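Local coordinates for protein EXOU (Pseudomonas aeruginosa, PDB 4AKX) that is a cytotoxic type III secretion toxin that probably acts as a patatin-like phospholipase, here in complex with its chaperone SpcU, at residues 105-115 against 250-258; 235-243 against 272-283. All blocks are in the same frame, centred on the assembly; numbering follows the deposited sequence.

The chain first lays down 105-115, the turn and parallel strand 110-114, and then leaves for a long, helix-rich excursion. Near the end of that excursion, segment 235-243 starts helix 239-246. The chain next returns to the sheet as strand 254-263, where contact 1 closes a loop of more than 130 residues. Strand 266-273 folds back beside it, and 272-283 meets 235-243 in contact 2, closing a much shorter loop. The two contacts cross rather than nest, because their segments alternate along the chain. They touch at Ile257 and Phe272, whose backbones pair, and around Leu255, which packs on Phe239 and Val282.

Contact 1: residues 105-115 against 250-258; sequences LDGIRSMSGSS and PQIKTLNIT
Leu105 and Ile108, the ends of a type I turn, both offer their carbonyls to the ammonium group of Lys253. NZ lies 2.7 Å from Leu105 O and 3.2 Å from Ile108 O, tilted from both carbonyl planes, and it also bonds Pro250 O within its own segment. Three backbone oxygens thus grip one buried ammonium. Leu105 O is shared as well: Ile108 N and Lys253 NZ reach it from opposite faces of its plane. Nearby, Asp106 lays its carboxylate beside the Gln251 side chain. Arg109 O receives Thr254 OG1 on a lone pair in the carbonyl plane, and Thr254 OG1 in turn accepts from Ser110 OG at 3.0 Å. Met111 is selenomethionine; its chain bends at chi3 (-134°) and brings CE to 3.4 Å from Lys253 CG, packing against the aliphatic part of that lysine. From here the strands run parallel: Asn256 N bonds Met111 O at 2.8 Å, Gly113 N bonds Asn256 O at 2.9 Å, and Thr258 N bonds Gly113 O. Ser112 OG rests against Asn256 CB, on the same face of the sheet. Strand 77-82 pairs along the other edge of 110-114, placing this strand inside the mixed sheet. The turn from this strand into helix 115-125, with Gly113 and Ser115 in a GxSxG pattern, is consistent with the nucleophile elbow of patatin-like phospholipases.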
loop_
_atom_site.group_PDB
_atom_site.type_symbol
_atom_site.label_atom_id
_atom_site.label_comp_id
_atom_site.label_asym_id
_atom_site.label_seq_id
_atom_site.Cartn_x
_atom_site.Cartn_y
_atom_site.Cartn_z
ATOM N N LEU B 105 -51.377 2.659 14.917
ATOM C CA LEU B 105 -51.574 1.844 13.743
ATOM C C LEU B 105 -52.234 2.687 12.687
ATOM O O LEU B 105 -51.887 2.591 11.520
ATOM C CB LEU B 105 -52.424 0.617 14.054
ATOM C CG LEU B 105 -52.499 -0.437 12.938
ATOM C CD1 LEU B 105 -51.119 -1.003 12.610
ATOM C CD2 LEU B 105 -53.474 -1.560 13.274
ATOM N N ASP B 106 -53.177 3.529 13.101
ATOM C CA ASP B 106 -53.752 4.524 12.201
ATOM C C ASP B 106 -52.638 5.237 11.449
ATOM O O ASP B 106 -52.680 5.363 10.227
ATOM C CB ASP B 106 -54.589 5.549 12.984
ATOM C CG ASP B 106 -56.104 5.294 12.872
ATOM O OD1 ASP B 106 -56.529 4.454 12.019
ATOM O OD2 ASP B 106 -56.871 5.944 13.636
ATOM N N GLY B 107 -51.616 5.650 12.195
ATOM C CA GLY B 107 -50.589 6.567 11.702
ATOM C C GLY B 107 -49.677 5.982 10.646
ATOM O O GLY B 107 -49.016 6.722 9.918
ATOM N N ILE B 108 -49.656 4.653 10.551
ATOM C CA ILE B 108 -48.889 3.950 9.517
ATOM C C ILE B 108 -49.466 4.230 8.135
ATOM O O ILE B 108 -50.697 4.232 7.952
ATOM C CB ILE B 108 -48.865 2.429 9.776
ATOM C CG1 ILE B 108 -48.425 2.139 11.213
ATOM C CG2 ILE B 108 -47.977 1.709 8.771
ATOM C CD1 ILE B 108 -46.925 2.051 11.409
ATOM N N ARG B 109 -48.575 4.477 7.176
ATOM C CA ARG B 109 -48.981 4.660 5.789
ATOM C C ARG B 109 -48.313 3.720 4.795
ATOM O O ARG B 109 -48.561 3.821 3.596
ATOM C CB ARG B 109 -48.775 6.106 5.364
ATOM C CG ARG B 109 -49.903 7.019 5.813
ATOM C CD ARG B 109 -49.642 8.463 5.415
ATOM N NE ARG B 109 -50.314 9.393 6.316
ATOM C CZ ARG B 109 -49.956 9.588 7.584
ATOM N NH1 ARG B 109 -48.934 8.911 8.101
ATOM N NH2 ARG B 109 -50.624 10.454 8.341
ATOM N N SER B 110 -47.481 2.802 5.291
ATOM C CA SER B 110 -46.643 1.947 4.431
ATOM C C SER B 110 -46.227 0.642 5.123
ATOM O O SER B 110 -45.961 0.632 6.315
ATOM C CB SER B 110 -45.393 2.708 3.983
ATOM O OG SER B 110 -44.890 2.199 2.759
HETATM N N MSE B 111 -46.148 -0.452 4.372
HETATM C CA MSE B 111 -45.655 -1.685 4.945
HETATM C C MSE B 111 -44.784 -2.425 4.001
HETATM O O MSE B 111 -45.107 -2.549 2.813
HETATM C CB MSE B 111 -46.828 -2.543 5.283
HETATM C CG MSE B 111 -47.050 -2.498 6.781
HETATM SE SE MSE B 111 -48.939 -2.960 7.060
HETATM C CE MSE B 111 -49.476 -1.570 8.357
ATOM N N SER B 112 -43.679 -2.956 4.532
ATOM C CA SER B 112 -42.598 -3.480 3.715
ATOM C C SER B 112 -42.051 -4.748 4.325
ATOM O O SER B 112 -41.549 -4.735 5.441
ATOM C CB SER B 112 -41.466 -2.453 3.587
ATOM O OG SER B 112 -41.807 -1.378 2.716
ATOM N N GLY B 113 -42.113 -5.843 3.579
ATOM C CA GLY B 113 -41.715 -7.125 4.122
ATOM C C GLY B 113 -41.003 -7.963 3.103
ATOM O O GLY B 113 -41.223 -7.804 1.896
ATOM N N SER B 114 -40.134 -8.846 3.593
ATOM C CA SER B 114 -39.391 -9.770 2.741
ATOM C C SER B 114 -39.657 -11.209 3.170
ATOM O O SER B 114 -40.136 -11.442 4.283
ATOM C CB SER B 114 -37.898 -9.491 2.843
ATOM O OG SER B 114 -37.450 -9.680 4.175
ATOM N N SER B 115 -39.327 -12.171 2.302
ATOM C CA SER B 115 -39.496 -13.599 2.612
ATOM C C SER B 115 -40.775 -13.918 3.420
ATOM O O SER B 115 -41.893 -13.718 2.930
ATOM C CB SER B 115 -38.249 -14.155 3.317
ATOM O OG SER B 115 -38.336 -15.568 3.472
ATOM N N PRO B 250 -57.534 5.526 6.066
ATOM C CA PRO B 250 -56.219 5.408 6.736
ATOM C C PRO B 250 -55.906 4.045 7.402
ATOM O O PRO B 250 -54.834 3.889 7.973
ATOM C CB PRO B 250 -56.259 6.530 7.786
ATOM C CG PRO B 250 -57.710 6.699 8.101
ATOM C CD PRO B 250 -58.473 6.369 6.837
ATOM N N GLN B 251 -56.828 3.085 7.336
ATOM C CA GLN B 251 -56.564 1.730 7.835
ATOM C C GLN B 251 -56.152 0.801 6.701
ATOM O O GLN B 251 -55.844 -0.386 6.912
ATOM C CB GLN B 251 -57.774 1.146 8.560
ATOM C CG GLN B 251 -58.175 1.883 9.817
ATOM C CD GLN B 251 -59.356 2.789 9.576
ATOM O OE1 GLN B 251 -59.255 3.789 8.860
ATOM N NE2 GLN B 251 -60.500 2.430 10.150
ATOM N N ILE B 252 -56.172 1.331 5.488
ATOM C CA ILE B 252 -55.506 0.657 4.382
ATOM C C ILE B 252 -54.119 1.235 4.112
ATOM O O ILE B 252 -53.920 2.461 3.989
ATOM C CB ILE B 252 -56.352 0.584 3.084
ATOM C CG1 ILE B 252 -57.005 1.927 2.792
ATOM C CG2 ILE B 252 -57.402 -0.520 3.194
ATOM C CD1 ILE B 252 -58.503 1.828 2.575
ATOM N N LYS B 253 -53.166 0.316 4.036
ATOM C CA LYS B 253 -51.780 0.649 3.918
ATOM C C LYS B 253 -51.251 0.208 2.555
ATOM O O LYS B 253 -51.814 -0.671 1.922
ATOM C CB LYS B 253 -51.004 0.001 5.065
ATOM C CG LYS B 253 -51.806 -0.118 6.359
ATOM C CD LYS B 253 -52.112 1.225 7.016
ATOM C CE LYS B 253 -52.705 1.036 8.414
ATOM N NZ LYS B 253 -53.031 2.331 9.065
ATOM N N THR B 254 -50.209 0.893 2.085
ATOM C CA THR B 254 -49.452 0.489 0.891
ATOM C C THR B 254 -48.589 -0.727 1.186
ATOM O O THR B 254 -48.378 -1.081 2.349
ATOM C CB THR B 254 -48.519 1.609 0.443
ATOM O OG1 THR B 254 -47.581 1.878 1.491
ATOM C CG2 THR B 254 -49.319 2.854 0.127
ATOM N N LEU B 255 -48.087 -1.374 0.141
ATOM C CA LEU B 255 -47.302 -2.573 0.349
ATOM C C LEU B 255 -46.078 -2.592 -0.521
ATOM O O LEU B 255 -46.116 -2.171 -1.697
ATOM C CB LEU B 255 -48.145 -3.831 0.121
ATOM C CG LEU B 255 -47.502 -5.205 0.388
ATOM C CD1 LEU B 255 -47.268 -5.456 1.874
ATOM C CD2 LEU B 255 -48.350 -6.315 -0.201
ATOM N N ASN B 256 -44.983 -3.038 0.090
ATOM C CA ASN B 256 -43.738 -3.273 -0.602
ATOM C C ASN B 256 -43.259 -4.628 -0.150
ATOM O O ASN B 256 -42.985 -4.832 1.039
ATOM C CB ASN B 256 -42.673 -2.219 -0.237
ATOM C CG ASN B 256 -43.133 -0.777 -0.485
ATOM O OD1 ASN B 256 -42.739 -0.140 -1.482
ATOM N ND2 ASN B 256 -43.925 -0.232 0.453
ATOM N N ILE B 257 -43.172 -5.568 -1.086
ATOM C CA ILE B 257 -42.600 -6.863 -0.773
ATOM C C ILE B 257 -41.308 -7.041 -1.532
ATOM O O ILE B 257 -41.295 -7.030 -2.766
ATOM C CB ILE B 257 -43.555 -8.024 -1.104
ATOM C CG1 ILE B 257 -44.907 -7.821 -0.431
ATOM C CG2 ILE B 257 -42.965 -9.345 -0.638
ATOM C CD1 ILE B 257 -45.881 -8.940 -0.709
ATOM N N THR B 258 -40.216 -7.174 -0.788
ATOM C CA THR B 258 -38.902 -7.374 -1.399
ATOM C C THR B 258 -38.533 -8.851 -1.301
ATOM O O THR B 258 -39.104 -9.577 -0.475
ATOM C CB THR B 258 -37.778 -6.434 -0.811
ATOM O OG1 THR B 258 -37.723 -6.527 0.618
ATOM C CG2 THR B 258 -38.023 -4.977 -1.182
#

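Contact 2: residues 235-243 against 272-283; sequences SGVTFGDLD and FNASHTPDLEVA
The Phe239 ring is sandwiched between a methyl group of Val282 and the strand backbone at Phe272 and Asn273. Val282 CG2 sits over the centre of one face, 4.0 Å from the ring centroid and 12° off the normal, a CH-pi contact. Over the opposite face, toward the rim, run Phe272 C and Asn273 CA, while Leu280 CD2 meets the ring at its edge. The CB of Phe272 closes on the far end of the ring, 3.6 Å from Phe239 CZ. With CG anti to its carbonyl carbon (chi1 -61°), Phe239 sends the ring into this slot. Val282 CG2 also touches Leu242 CD1, and Val237 CG2 packs against Val282 CB.

Backbone bonds fix the surroundings. Val282 N gives a bond of 2.8 Å to Val237 O, in the carbonyl plane, and Gly240 N bonds Pro278 O on a lone pair. Thr238 CG2 meanwhile rests on the backbone of Asp279. Glu281, at the N-cap position, reaches back along an extended chain to accept a weak bond from Gly236 N.

Beyond Phe272, Asn273 OD1 accepts from Ser275 N, an Asx turn, and from His276 N one residue further; the His276 ring adds ND1, 2.6 Å from Asn273 OD1. The contact thus joins the starts of helices 239-246 and 282-288 to the end of strand 266-273; Leu255 of strand 254-263 touches both Phe239 and Val282, and helices 195-214 and 222-232 pack on Val237.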
loop_
_atom_site.group_PDB
_atom_site.type_symbol
_atom_site.label_atom_id
_atom_site.label_comp_id
_atom_site.label_asym_id
_atom_site.label_seq_id
_atom_site.Cartn_x
_atom_site.Cartn_y
_atom_site.Cartn_z
ATOM N N SER B 235 -61.732 -11.002 -8.310
ATOM C CA SER B 235 -60.359 -10.465 -8.441
ATOM C C SER B 235 -59.667 -10.233 -7.087
ATOM O O SER B 235 -60.320 -9.903 -6.083
ATOM C CB SER B 235 -60.361 -9.158 -9.239
ATOM O OG SER B 235 -61.546 -9.039 -10.008
ATOM N N GLY B 236 -58.348 -10.411 -7.066
ATOM C CA GLY B 236 -57.546 -10.149 -5.864
ATOM C C GLY B 236 -57.168 -8.680 -5.732
ATOM O O GLY B 236 -57.260 -7.912 -6.702
ATOM N N VAL B 237 -56.748 -8.279 -4.536
ATOM C CA VAL B 237 -56.261 -6.917 -4.361
ATOM C C VAL B 237 -54.867 -6.738 -4.974
ATOM O O VAL B 237 -53.977 -7.565 -4.787
ATOM C CB VAL B 237 -56.306 -6.442 -2.888
ATOM C CG1 VAL B 237 -57.486 -7.088 -2.163
ATOM C CG2 VAL B 237 -54.988 -6.741 -2.169
ATOM N N THR B 238 -54.723 -5.682 -5.762
ATOM C CA THR B 238 -53.459 -5.335 -6.378
ATOM C C THR B 238 -52.691 -4.380 -5.457
ATOM O O THR B 238 -53.166 -4.044 -4.370
ATOM C CB THR B 238 -53.675 -4.703 -7.785
ATOM O OG1 THR B 238 -54.482 -3.514 -7.693
ATOM C CG2 THR B 238 -54.335 -5.704 -8.723
ATOM N N PHE B 239 -51.497 -3.967 -5.867
ATOM C CA PHE B 239 -50.846 -2.850 -5.203
ATOM C C PHE B 239 -51.533 -1.546 -5.630
ATOM O O PHE B 239 -51.882 -0.702 -4.785
ATOM C CB PHE B 239 -49.349 -2.812 -5.519
ATOM C CG PHE B 239 -48.593 -4.040 -5.069
ATOM C CD1 PHE B 239 -48.073 -4.131 -3.778
ATOM C CD2 PHE B 239 -48.347 -5.077 -5.959
ATOM C CE1 PHE B 239 -47.360 -5.247 -3.376
ATOM C CE2 PHE B 239 -47.630 -6.191 -5.566
ATOM C CZ PHE B 239 -47.150 -6.283 -4.266
ATOM N N GLY B 240 -51.768 -1.418 -6.938
ATOM C CA GLY B 240 -52.353 -0.210 -7.517
ATOM C C GLY B 240 -53.502 0.347 -6.693
ATOM O O GLY B 240 -53.666 1.569 -6.563
ATOM N N ASP B 241 -54.289 -0.547 -6.114
ATOM C CA ASP B 241 -55.483 -0.124 -5.418
ATOM C C ASP B 241 -55.292 -0.051 -3.905
ATOM O O ASP B 241 -55.889 0.805 -3.241
ATOM C CB ASP B 241 -56.654 -1.029 -5.781
ATOM C CG ASP B 241 -56.305 -2.480 -5.682
ATOM O OD1 ASP B 241 -55.156 -2.779 -5.279
ATOM O OD2 ASP B 241 -57.174 -3.319 -6.014
ATOM N N LEU B 242 -54.464 -0.942 -3.360
ATOM C CA LEU B 242 -54.044 -0.804 -1.977
ATOM C C LEU B 242 -53.561 0.616 -1.795
ATOM O O LEU B 242 -53.999 1.328 -0.893
ATOM C CB LEU B 242 -52.944 -1.808 -1.630
ATOM C CG LEU B 242 -53.492 -3.079 -0.981
ATOM C CD1 LEU B 242 -52.403 -3.923 -0.332
ATOM C CD2 LEU B 242 -54.548 -2.688 0.045
ATOM N N ASP B 243 -52.717 1.043 -2.720
ATOM C CA ASP B 243 -52.317 2.427 -2.824
ATOM C C ASP B 243 -53.533 3.349 -2.939
ATOM O O ASP B 243 -53.760 4.213 -2.082
ATOM C CB ASP B 243 -51.403 2.601 -4.035
ATOM C CG ASP B 243 -50.684 3.930 -4.035
ATOM O OD1 ASP B 243 -49.630 4.031 -3.369
ATOM O OD2 ASP B 243 -51.160 4.868 -4.714
ATOM N N PHE B 272 -41.749 -5.959 -5.574
ATOM C CA PHE B 272 -43.159 -5.803 -5.844
ATOM C C PHE B 272 -43.676 -4.629 -5.046
ATOM O O PHE B 272 -43.672 -4.647 -3.802
ATOM C CB PHE B 272 -43.900 -7.070 -5.463
ATOM C CG PHE B 272 -43.327 -8.304 -6.084
ATOM C CD1 PHE B 272 -43.363 -8.476 -7.468
ATOM C CD2 PHE B 272 -42.732 -9.291 -5.299
ATOM C CE1 PHE B 272 -42.821 -9.611 -8.051
ATOM C CE2 PHE B 272 -42.202 -10.427 -5.878
ATOM C CZ PHE B 272 -42.237 -10.583 -7.253
ATOM N N ASN B 273 -44.055 -3.582 -5.767
ATOM C CA ASN B 273 -44.738 -2.454 -5.166
ATOM C C ASN B 273 -45.644 -1.720 -6.146
ATOM O O ASN B 273 -45.704 -2.061 -7.333
ATOM C CB ASN B 273 -43.748 -1.491 -4.453
ATOM C CG ASN B 273 -42.938 -0.615 -5.421
ATOM O OD1 ASN B 273 -42.959 -0.801 -6.639
ATOM N ND2 ASN B 273 -42.209 0.338 -4.862
ATOM N N ALA B 274 -46.334 -0.706 -5.624
ATOM C CA ALA B 274 -47.310 0.088 -6.362
ATOM C C ALA B 274 -46.758 0.642 -7.655
ATOM O O ALA B 274 -47.513 0.856 -8.597
ATOM C CB ALA B 274 -47.823 1.230 -5.490
ATOM N N SER B 275 -45.452 0.908 -7.697
ATOM C CA SER B 275 -44.858 1.587 -8.853
ATOM C C SER B 275 -44.327 0.639 -9.945
ATOM O O SER B 275 -44.450 0.930 -11.133
ATOM C CB SER B 275 -43.801 2.610 -8.414
ATOM O OG SER B 275 -42.623 1.970 -7.978
ATOM N N HIS B 276 -43.795 -0.509 -9.545
ATOM C CA HIS B 276 -43.183 -1.426 -10.500
ATOM C C HIS B 276 -44.110 -2.503 -10.962
ATOM O O HIS B 276 -44.026 -2.961 -12.109
ATOM C CB HIS B 276 -41.929 -2.030 -9.914
ATOM C CG HIS B 276 -40.934 -1.008 -9.475
ATOM N ND1 HIS B 276 -40.856 -0.579 -8.200
ATOM C CD2 HIS B 276 -39.992 -0.281 -10.202
ATOM C CE1 HIS B 276 -39.890 0.355 -8.104
ATOM N NE2 HIS B 276 -39.361 0.536 -9.329
ATOM N N THR B 277 -44.999 -2.935 -10.076
ATOM C CA THR B 277 -45.897 -4.036 -10.391
ATOM C C THR B 277 -47.327 -3.703 -9.948
ATOM O O THR B 277 -47.887 -4.385 -9.091
ATOM C CB THR B 277 -45.430 -5.327 -9.706
ATOM O OG1 THR B 277 -45.836 -5.298 -8.336
ATOM C CG2 THR B 277 -43.907 -5.445 -9.760
ATOM N N PRO B 278 -47.936 -2.679 -10.572
ATOM C CA PRO B 278 -49.078 -1.994 -9.990
ATOM C C PRO B 278 -50.330 -2.846 -9.995
ATOM O O PRO B 278 -51.136 -2.768 -9.069
ATOM C CB PRO B 278 -49.273 -0.799 -10.916
ATOM C CG PRO B 278 -48.794 -1.272 -12.238
ATOM C CD PRO B 278 -47.833 -2.419 -12.017
ATOM N N ASP B 279 -50.488 -3.651 -11.039
ATOM C CA ASP B 279 -51.738 -4.356 -11.270
ATOM C C ASP B 279 -51.593 -5.839 -10.976
ATOM O O ASP B 279 -52.585 -6.574 -10.938
ATOM C CB ASP B 279 -52.228 -4.130 -12.702
ATOM C CG ASP B 279 -52.316 -2.650 -13.071
ATOM O OD1 ASP B 279 -52.658 -1.810 -12.194
ATOM O OD2 ASP B 279 -52.034 -2.328 -14.249
ATOM N N LEU B 280 -50.354 -6.278 -10.763
ATOM C CA LEU B 280 -50.111 -7.605 -10.223
ATOM C C LEU B 280 -50.770 -7.711 -8.856
ATOM O O LEU B 280 -50.870 -6.728 -8.125
ATOM C CB LEU B 280 -48.615 -7.874 -10.108
ATOM C CG LEU B 280 -48.205 -8.934 -9.087
ATOM C CD1 LEU B 280 -48.174 -10.314 -9.727
ATOM C CD2 LEU B 280 -46.862 -8.584 -8.472
ATOM N N GLU B 281 -51.228 -8.908 -8.526
ATOM C CA GLU B 281 -51.963 -9.136 -7.296
ATOM C C GLU B 281 -51.058 -9.363 -6.087
ATOM O O GLU B 281 -50.149 -10.182 -6.118
ATOM C CB GLU B 281 -52.878 -10.341 -7.464
ATOM C CG GLU B 281 -54.274 -10.032 -7.967
ATOM C CD GLU B 281 -55.100 -11.296 -8.104
ATOM O OE1 GLU B 281 -54.878 -12.247 -7.317
ATOM O OE2 GLU B 281 -55.956 -11.352 -9.004
ATOM N N VAL B 282 -51.394 -8.686 -5.000
ATOM C CA VAL B 282 -50.691 -8.791 -3.717
ATOM C C VAL B 282 -50.498 -10.213 -3.249
ATOM O O VAL B 282 -49.492 -10.544 -2.658
ATOM C CB VAL B 282 -51.433 -7.999 -2.612
ATOM C CG1 VAL B 282 -51.058 -8.510 -1.229
ATOM C CG2 VAL B 282 -51.141 -6.505 -2.752
ATOM N N ALA B 283 -51.490 -11.044 -3.489
ATOM C CA ALA B 283 -51.421 -12.448 -3.091
ATOM C C ALA B 283 -50.309 -13.178 -3.842
ATOM O O ALA B 283 -49.538 -13.929 -3.243
ATOM C CB ALA B 283 -52.769 -13.138 -3.310
#